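Local coordinates for surface layer protein (Geobacillus stearothermophilus, PDB 4UID) that probably self-associates with other copies into the crystalline coat of the bacterial cell surface, here represented by two consecutive immunoglobulin-like domains from the middle of the protein, at residues A[107-112]-A[139-144]; A[133-138]-A[187-192]; A[20-25]-A[82-87]. All coordinates share one frame; numbering follows the deposited sequence.

The three contacts run along an elongated pair of immunoglobulin-like domains, from the first domain through the connection into the second. Interaction 3 closes the end of the first domain that faces the linker, interaction 1 ties the linker to a turn of the second domain, and interaction 2 lies in the core of that domain. The centres of interactions 1 and 3 are about 12 Å apart and the two touch: Lys-108 N lies 2.8 Å from Leu-22 O, and Asn-110 OD1 meets Asn-25 N. Strand 130-139 leads from interaction 2 straight into the turn of interaction 1, with centres about 18 Å apart. Interactions 2 and 3, about 28 Å apart between centres, do not touch.

Interaction 1 (A[107-112]-A[139-144]); sequences VKANPV and DQYGNK
Gln-140 and Tyr-141, on the type I beta turn Asp-139 to Gly-142, reach across to the linker that follows strand 99-107 and joins two immunoglobulin-like domains, and between them they bond Ala-109, Asn-110 and Val-112. The Gln-140 amide lies alongside the linker backbone and uses both its ends. Its OE1 takes the N-H of Val-112 at 2.7 Å, in the carbonyl plane on a lone pair and nearly straight (168° at the hydrogen), while NE2 donates a hydrogen bond to Asn-110 O at 2.9 Å, from above that carbonyl's plane. Glutamine suits the place because one side chain can both donate and accept, which fixes which way round the amide sits. Its chi1 of 66° sets CG between the backbone N and the carbonyl carbon, over the centre of one face of the neighbouring Tyr-141 ring, and the bend at chi2 turns the terminal amide toward the linker. With that face covered by Gln-140 CG, the ring presents its hydroxyl edge to the linker, with Ala-109 O close to the ring plane. Lys-108 runs obliquely past it. Beyond the two segments the Tyr-141 ring meets that of Tyr-23 of the first domain, and Asn-110 turns its OD1 to Asn-25 N, so both domains grip the linker. Pro-111, whose ring restricts the linker backbone, lies side by side with Asp-139, CB 3.8 Å from OD2. Asp-139 in turn holds its own turn together, OD1 accepting from Asn-143 N at 2.9 Å. At the far end of the tyrosine, OH donates to Ala-109 O over 2.6 Å.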
loop_
_atom_site.group_PDB
_atom_site.type_symbol
_atom_site.label_atom_id
_atom_site.label_comp_id
_atom_site.label_asym_id
_atom_site.label_seq_id
_atom_site.Cartn_x
_atom_site.Cartn_y
_atom_site.Cartn_z
ATOM N N VAL A 107 -7.164 -10.673 4.411
ATOM C CA VAL A 107 -7.295 -9.232 4.179
ATOM C C VAL A 107 -6.464 -8.521 5.236
ATOM O O VAL A 107 -6.596 -8.785 6.435
ATOM C CB VAL A 107 -8.749 -8.767 4.292
ATOM C CG1 VAL A 107 -8.854 -7.289 3.972
ATOM C CG2 VAL A 107 -9.655 -9.587 3.385
ATOM N N LYS A 108 -5.582 -7.636 4.793
ATOM C CA LYS A 108 -4.799 -6.853 5.744
ATOM C C LYS A 108 -5.457 -5.513 5.956
ATOM O O LYS A 108 -6.221 -5.057 5.099
ATOM C CB LYS A 108 -3.351 -6.729 5.291
ATOM C CG LYS A 108 -2.567 -8.035 5.450
ATOM C CD LYS A 108 -1.201 -7.936 4.790
ATOM C CE LYS A 108 -0.134 -8.688 5.570
ATOM N NZ LYS A 108 1.195 -8.018 5.451
ATOM N N ALA A 109 -5.201 -4.906 7.116
ATOM C CA ALA A 109 -5.661 -3.535 7.390
ATOM C C ALA A 109 -5.018 -2.610 6.386
ATOM O O ALA A 109 -3.866 -2.835 5.993
ATOM C CB ALA A 109 -5.324 -3.101 8.808
ATOM N N ASN A 110 -5.763 -1.601 5.946
ATOM C CA ASN A 110 -5.199 -0.618 5.016
ATOM C C ASN A 110 -4.001 0.128 5.594
ATOM O O ASN A 110 -3.918 0.317 6.822
ATOM C CB ASN A 110 -6.235 0.408 4.572
ATOM C CG ASN A 110 -7.504 -0.230 4.090
ATOM O OD1 ASN A 110 -7.468 -1.181 3.302
ATOM N ND2 ASN A 110 -8.644 0.275 4.576
ATOM N N PRO A 111 -3.070 0.552 4.706
ATOM C CA PRO A 111 -1.983 1.465 5.030
ATOM C C PRO A 111 -2.453 2.675 5.804
ATOM O O PRO A 111 -3.489 3.248 5.491
ATOM C CB PRO A 111 -1.522 1.909 3.664
ATOM C CG PRO A 111 -1.675 0.676 2.846
ATOM C CD PRO A 111 -2.936 0.037 3.328
ATOM N N VAL A 112 -1.714 3.013 6.848
ATOM C CA VAL A 112 -1.836 4.304 7.552
ATOM C C VAL A 112 -0.404 4.809 7.791
ATOM O O VAL A 112 0.535 4.021 7.714
ATOM C CB VAL A 112 -2.629 4.179 8.882
ATOM C CG1 VAL A 112 -4.099 3.870 8.608
ATOM C CG2 VAL A 112 -2.004 3.130 9.793
ATOM N N ASP A 139 4.180 3.661 5.741
ATOM C CA ASP A 139 3.082 3.003 6.431
ATOM C C ASP A 139 3.524 1.955 7.457
ATOM O O ASP A 139 4.716 1.711 7.622
ATOM C CB ASP A 139 2.116 2.388 5.423
ATOM C CG ASP A 139 2.740 1.278 4.588
ATOM O OD1 ASP A 139 3.695 0.579 5.015
ATOM O OD2 ASP A 139 2.231 1.100 3.475
ATOM N N GLN A 140 2.561 1.322 8.125
ATOM C CA GLN A 140 2.861 0.343 9.199
ATOM C C GLN A 140 3.659 -0.875 8.719
ATOM O O GLN A 140 4.338 -1.533 9.511
ATOM C CB GLN A 140 1.601 -0.095 9.970
ATOM C CG GLN A 140 0.602 -0.891 9.158
ATOM C CD GLN A 140 -0.437 -0.020 8.496
ATOM O OE1 GLN A 140 -0.130 1.056 7.905
ATOM N NE2 GLN A 140 -1.689 -0.472 8.573
ATOM N N TYR A 141 3.576 -1.156 7.425
ATOM C CA TYR A 141 4.312 -2.253 6.837
ATOM C C TYR A 141 5.701 -1.831 6.377
ATOM O O TYR A 141 6.450 -2.648 5.834
ATOM C CB TYR A 141 3.510 -2.844 5.677
ATOM C CG TYR A 141 2.091 -3.174 6.051
ATOM C CD1 TYR A 141 1.799 -4.199 6.976
ATOM C CD2 TYR A 141 1.020 -2.462 5.483
ATOM C CE1 TYR A 141 0.481 -4.500 7.329
ATOM C CE2 TYR A 141 -0.303 -2.765 5.824
ATOM C CZ TYR A 141 -0.571 -3.780 6.742
ATOM O OH TYR A 141 -1.887 -4.073 7.068
ATOM N N GLY A 142 6.031 -0.556 6.582
ATOM C CA GLY A 142 7.310 -0.002 6.153
ATOM C C GLY A 142 7.451 0.202 4.658
ATOM O O GLY A 142 8.567 0.201 4.148
ATOM N N ASN A 143 6.335 0.362 3.945
ATOM C CA ASN A 143 6.374 0.824 2.556
ATOM C C ASN A 143 5.980 2.283 2.447
ATOM O O ASN A 143 5.290 2.818 3.313
ATOM C CB ASN A 143 5.446 0.027 1.660
ATOM C CG ASN A 143 5.512 -1.451 1.911
ATOM O OD1 ASN A 143 4.480 -2.071 2.205
ATOM N ND2 ASN A 143 6.721 -2.036 1.799
ATOM N N LYS A 144 6.418 2.906 1.357
ATOM C CA LYS A 144 5.999 4.256 0.946
ATOM C C LYS A 144 4.473 4.531 1.101
ATOM O O LYS A 144 3.619 3.699 0.730
ATOM C CB LYS A 144 6.475 4.525 -0.508
ATOM C CG LYS A 144 7.994 4.543 -0.698
ATOM C CD LYS A 144 8.396 4.419 -2.167
ATOM C CE LYS A 144 9.646 3.552 -2.384
ATOM N NZ LYS A 144 10.951 4.236 -2.091
#

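Interaction 2 (A[133-138]-A[187-192]); sequences FKVTLK and ITIKSG
This is a buried, mainly apolar contact across the interior of the second domain, where strand 130-139 of one sheet faces strand 183-191 of the other. The two segments run in roughly the same direction, 28° apart, with axes 10.0 Å from each other, and no hydrogen bond links them; side chains alone fill the gap. At one end Phe-133 reaches into it. Its CG sits between the backbone N and the carbonyl carbon (chi1 59°), and the ring meets two isoleucines with its edge: CE1 lies 4.1 Å from Ile-189 CD1, and CE2 is 4.2 Å from Ile-187 CD1. The isoleucines come from the opposite direction, and their long branches carry these methyls to the ring. In the middle, Val-135 and Ile-189 slide past each other, Val-135 CG1 lying 4.2 Å from Ile-189 CG2. Branched aliphatic residues suit both strands, since they favour extended backbone and fill the interior. At the other end Leu-137 CD2 rests 3.5 Å from Ser-191 OG. That buried hydroxyl is satisfied by a hydrogen bond to Asn-148 O, and a small residue here fits beside the leucine, with Leu-113 and Ile-116 of strand 113-118 packing against both. Val-198 and Val-200 of strand 194-203 extend the core around the isoleucines. Two facing sheets joined by such a hydrophobic layer form the beta sandwich characteristic of bacterial immunoglobulin-like domains of the BIG2 family.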
loop_
_atom_site.group_PDB
_atom_site.type_symbol
_atom_site.label_atom_id
_atom_site.label_comp_id
_atom_site.label_asym_id
_atom_site.label_seq_id
_atom_site.Cartn_x
_atom_site.Cartn_y
_atom_site.Cartn_z
ATOM N N PHE A 133 17.100 18.520 1.750
ATOM C CA PHE A 133 17.063 17.110 2.186
ATOM C C PHE A 133 15.727 16.497 1.837
ATOM O O PHE A 133 14.801 17.225 1.495
ATOM C CB PHE A 133 17.354 16.972 3.689
ATOM C CG PHE A 133 16.393 17.717 4.573
ATOM C CD1 PHE A 133 15.203 17.117 5.005
ATOM C CD2 PHE A 133 16.666 19.017 4.980
ATOM C CE1 PHE A 133 14.298 17.796 5.820
ATOM C CE2 PHE A 133 15.769 19.701 5.801
ATOM C CZ PHE A 133 14.585 19.085 6.226
ATOM N N LYS A 134 15.621 15.176 1.963
ATOM C CA LYS A 134 14.397 14.418 1.622
ATOM C C LYS A 134 13.607 13.925 2.820
ATOM O O LYS A 134 14.166 13.613 3.889
ATOM C CB LYS A 134 14.692 13.206 0.729
ATOM C CG LYS A 134 15.476 13.500 -0.534
ATOM C CD LYS A 134 14.738 14.479 -1.445
ATOM C CE LYS A 134 15.666 15.033 -2.510
ATOM N NZ LYS A 134 16.140 13.937 -3.395
ATOM N N VAL A 135 12.295 13.835 2.599
ATOM C CA VAL A 135 11.339 13.365 3.586
ATOM C C VAL A 135 10.530 12.242 2.957
ATOM O O VAL A 135 9.989 12.407 1.878
ATOM C CB VAL A 135 10.437 14.522 4.049
ATOM C CG1 VAL A 135 9.220 14.009 4.792
ATOM C CG2 VAL A 135 11.229 15.479 4.928
ATOM N N THR A 136 10.455 11.106 3.637
ATOM C CA THR A 136 9.740 9.960 3.117
ATOM C C THR A 136 8.751 9.468 4.142
ATOM O O THR A 136 9.124 9.204 5.288
ATOM C CB THR A 136 10.707 8.822 2.727
ATOM O OG1 THR A 136 11.758 9.371 1.931
ATOM C CG2 THR A 136 9.990 7.704 1.939
ATOM N N LEU A 137 7.499 9.342 3.715
ATOM C CA LEU A 137 6.451 8.826 4.563
ATOM C C LEU A 137 6.310 7.327 4.359
ATOM O O LEU A 137 6.338 6.835 3.224
ATOM C CB LEU A 137 5.129 9.508 4.276
ATOM C CG LEU A 137 5.020 11.019 4.288
ATOM C CD1 LEU A 137 3.675 11.396 3.679
ATOM C CD2 LEU A 137 5.161 11.564 5.700
ATOM N N LYS A 138 6.157 6.611 5.467
ATOM C CA LYS A 138 6.035 5.166 5.443
ATOM C C LYS A 138 4.833 4.702 6.250
ATOM O O LYS A 138 4.497 5.295 7.294
ATOM C CB LYS A 138 7.322 4.497 5.934
ATOM C CG LYS A 138 8.588 4.902 5.162
ATOM C CD LYS A 138 9.429 3.696 4.803
ATOM C CE LYS A 138 10.759 4.091 4.174
ATOM N NZ LYS A 138 11.943 3.888 5.068
ATOM N N ILE A 187 13.446 23.447 12.331
ATOM C CA ILE A 187 12.344 23.140 11.413
ATOM C C ILE A 187 11.577 21.955 11.982
ATOM O O ILE A 187 12.149 21.004 12.540
ATOM C CB ILE A 187 12.826 22.629 10.035
ATOM C CG1 ILE A 187 13.811 23.543 9.389
ATOM C CG2 ILE A 187 11.683 22.468 9.034
ATOM C CD1 ILE A 187 14.671 22.713 8.471
ATOM N N THR A 188 10.275 22.001 11.774
ATOM C CA THR A 188 9.378 20.954 12.181
ATOM C C THR A 188 8.659 20.487 10.893
ATOM O O THR A 188 8.140 21.293 10.131
ATOM C CB THR A 188 8.415 21.507 13.247
ATOM O OG1 THR A 188 7.727 22.632 12.694
ATOM C CG2 THR A 188 9.191 22.035 14.442
ATOM N N ILE A 189 8.683 19.181 10.648
ATOM C CA ILE A 189 7.994 18.562 9.520
ATOM C C ILE A 189 6.834 17.800 10.094
ATOM O O ILE A 189 7.046 16.877 10.876
ATOM C CB ILE A 189 8.913 17.569 8.785
ATOM C CG1 ILE A 189 10.028 18.299 8.034
ATOM C CG2 ILE A 189 8.128 16.677 7.832
ATOM C CD1 ILE A 189 11.367 18.110 8.674
ATOM N N LYS A 190 5.621 18.198 9.723
ATOM C CA LYS A 190 4.396 17.597 10.245
ATOM C C LYS A 190 3.717 16.775 9.158
ATOM O O LYS A 190 3.704 17.160 7.989
ATOM C CB LYS A 190 3.408 18.671 10.739
ATOM C CG LYS A 190 3.859 19.565 11.889
ATOM C CD LYS A 190 2.692 19.798 12.866
ATOM C CE LYS A 190 2.247 21.245 13.044
ATOM N NZ LYS A 190 3.327 21.997 13.732
ATOM N N SER A 191 3.150 15.643 9.540
ATOM C CA SER A 191 2.286 14.864 8.671
ATOM C C SER A 191 1.329 14.114 9.555
ATOM O O SER A 191 1.760 13.470 10.531
ATOM C CB SER A 191 3.102 13.874 7.860
ATOM O OG SER A 191 2.271 13.220 6.925
ATOM N N GLY A 192 0.046 14.170 9.226
ATOM C CA GLY A 192 -0.996 13.584 10.075
ATOM C C GLY A 192 -0.857 14.038 11.524
ATOM O O GLY A 192 -0.754 15.228 11.814
#

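Interaction 3 (A[20-25]-A[82-87]); sequences VTLYAN and VTPIVP
Pro-84 wedges against Leu-22 and the Tyr-23 to Ala-24 backbone at one end of the first immunoglobulin-like domain, where the loop after strand 21-22 meets the end of strand 82-84. The tight part is built round the proline ring. Leu-22, its CG anti to the backbone N (chi1 -176°), brings CD2 obliquely to within 4.0 Å of Pro-84 CB, while the ring's CG rests 3.3 Å from Tyr-23 O. Leucine suits the inner position, where Leu-41 of strand 41-48 also packs against it; proline offers a compact apolar surface. Ala-24 continues the packing with a single methyl, CB lying 3.7 Å from Pro-87 CD, and so small a residue lets the 84-87 backbone come near.

The outer side is looser. Ile-85 and Val-86 are exposed and point their CB atoms away from segment 20-25, and no direct hydrogen bond joins the two segments. The polar link is made by solvent instead: Ala-24 O and Pro-84 O, 3.6 Å apart and both acceptors, are bridged by one water that donates to each, at 2.8 Å to Ala-24 O and 2.7 Å to Pro-84 O.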
loop_
_atom_site.group_PDB
_atom_site.type_symbol
_atom_site.label_atom_id
_atom_site.label_comp_id
_atom_site.label_asym_id
_atom_site.label_seq_id
_atom_site.Cartn_x
_atom_site.Cartn_y
_atom_site.Cartn_z
ATOM N N VAL A 20 -0.602 -11.891 -3.534
ATOM C CA VAL A 20 0.130 -12.183 -2.293
ATOM C C VAL A 20 -0.314 -11.238 -1.155
ATOM O O VAL A 20 -0.275 -11.616 0.012
ATOM C CB VAL A 20 1.673 -12.107 -2.511
ATOM C CG1 VAL A 20 2.449 -12.648 -1.307
ATOM C CG2 VAL A 20 2.082 -12.838 -3.788
ATOM N N THR A 21 -0.741 -10.021 -1.495
ATOM C CA THR A 21 -1.178 -9.048 -0.485
ATOM C C THR A 21 -2.490 -8.411 -0.895
ATOM O O THR A 21 -2.609 -7.925 -2.012
ATOM C CB THR A 21 -0.089 -7.967 -0.222
ATOM O OG1 THR A 21 1.075 -8.578 0.347
ATOM C CG2 THR A 21 -0.574 -6.921 0.746
ATOM N N LEU A 22 -3.456 -8.414 0.021
ATOM C CA LEU A 22 -4.746 -7.796 -0.225
ATOM C C LEU A 22 -5.233 -6.949 0.932
ATOM O O LEU A 22 -5.440 -7.465 2.025
ATOM C CB LEU A 22 -5.787 -8.866 -0.516
ATOM C CG LEU A 22 -7.181 -8.348 -0.882
ATOM C CD1 LEU A 22 -7.249 -7.888 -2.338
ATOM C CD2 LEU A 22 -8.231 -9.402 -0.568
ATOM N N TYR A 23 -5.464 -5.663 0.678
ATOM C CA TYR A 23 -5.938 -4.749 1.726
ATOM C C TYR A 23 -7.444 -4.670 1.808
ATOM O O TYR A 23 -8.132 -5.097 0.886
ATOM C CB TYR A 23 -5.326 -3.367 1.566
ATOM C CG TYR A 23 -3.845 -3.394 1.798
ATOM C CD1 TYR A 23 -3.328 -3.901 2.986
ATOM C CD2 TYR A 23 -2.960 -2.925 0.839
ATOM C CE1 TYR A 23 -1.973 -3.958 3.209
ATOM C CE2 TYR A 23 -1.602 -2.962 1.060
ATOM C CZ TYR A 23 -1.115 -3.487 2.250
ATOM O OH TYR A 23 0.235 -3.539 2.494
ATOM N N ALA A 24 -7.952 -4.142 2.921
ATOM C CA ALA A 24 -9.392 -3.970 3.089
ATOM C C ALA A 24 -10.006 -3.131 1.978
ATOM O O ALA A 24 -11.161 -3.348 1.614
ATOM C CB ALA A 24 -9.707 -3.367 4.440
ATOM N N ASN A 25 -9.221 -2.193 1.441
ATOM C CA ASN A 25 -9.663 -1.274 0.400
ATOM C C ASN A 25 -9.758 -1.894 -0.998
ATOM O O ASN A 25 -10.068 -1.194 -1.961
ATOM C CB ASN A 25 -8.784 -0.007 0.384
ATOM C CG ASN A 25 -7.341 -0.277 -0.031
ATOM O OD1 ASN A 25 -7.025 -1.307 -0.613
ATOM N ND2 ASN A 25 -6.455 0.653 0.279
ATOM N N VAL A 82 -14.303 -11.276 -6.348
ATOM C CA VAL A 82 -13.870 -11.040 -4.954
ATOM C C VAL A 82 -13.795 -9.551 -4.545
ATOM O O VAL A 82 -13.152 -8.737 -5.227
ATOM C CB VAL A 82 -12.503 -11.711 -4.687
ATOM C CG1 VAL A 82 -12.126 -11.632 -3.213
ATOM C CG2 VAL A 82 -12.515 -13.161 -5.144
ATOM N N THR A 83 -14.457 -9.206 -3.435
ATOM C CA THR A 83 -14.258 -7.892 -2.790
ATOM C C THR A 83 -14.061 -8.022 -1.253
ATOM O O THR A 83 -14.919 -8.583 -0.546
ATOM C CB THR A 83 -15.393 -6.873 -3.085
ATOM O OG1 THR A 83 -16.616 -7.422 -2.614
ATOM C CG2 THR A 83 -15.510 -6.502 -4.606
ATOM N N PRO A 84 -12.929 -7.507 -0.736
ATOM C CA PRO A 84 -12.683 -7.493 0.718
ATOM C C PRO A 84 -13.568 -6.499 1.497
ATOM O O PRO A 84 -13.950 -5.464 0.957
ATOM C CB PRO A 84 -11.214 -7.107 0.825
ATOM C CG PRO A 84 -10.925 -6.372 -0.430
ATOM C CD PRO A 84 -11.818 -6.915 -1.498
ATOM N N ILE A 85 -13.873 -6.815 2.758
ATOM C CA ILE A 85 -14.685 -5.931 3.614
ATOM C C ILE A 85 -13.890 -5.306 4.764
ATOM O O ILE A 85 -13.704 -4.104 4.772
ATOM C CB ILE A 85 -15.963 -6.612 4.139
ATOM C CG1 ILE A 85 -16.779 -7.167 2.976
ATOM C CG2 ILE A 85 -16.794 -5.620 4.961
ATOM C CD1 ILE A 85 -17.721 -8.265 3.400
ATOM N N VAL A 86 -13.469 -6.107 5.740
ATOM C CA VAL A 86 -12.566 -5.643 6.809
ATOM C C VAL A 86 -11.357 -6.601 6.924
ATOM O O VAL A 86 -11.397 -7.696 6.351
ATOM C CB VAL A 86 -13.298 -5.435 8.169
ATOM C CG1 VAL A 86 -14.528 -4.559 8.006
ATOM C CG2 VAL A 86 -13.685 -6.753 8.817
ATOM N N PRO A 87 -10.266 -6.186 7.611
ATOM C CA PRO A 87 -9.183 -7.152 7.888
ATOM C C PRO A 87 -9.616 -8.407 8.671
ATOM O O PRO A 87 -10.528 -8.338 9.498
ATOM C CB PRO A 87 -8.157 -6.334 8.703
ATOM C CG PRO A 87 -8.745 -4.975 8.875
ATOM C CD PRO A 87 -9.793 -4.808 7.815
HETATM O O HOH W 1 -13.162 -3.232 -0.366
#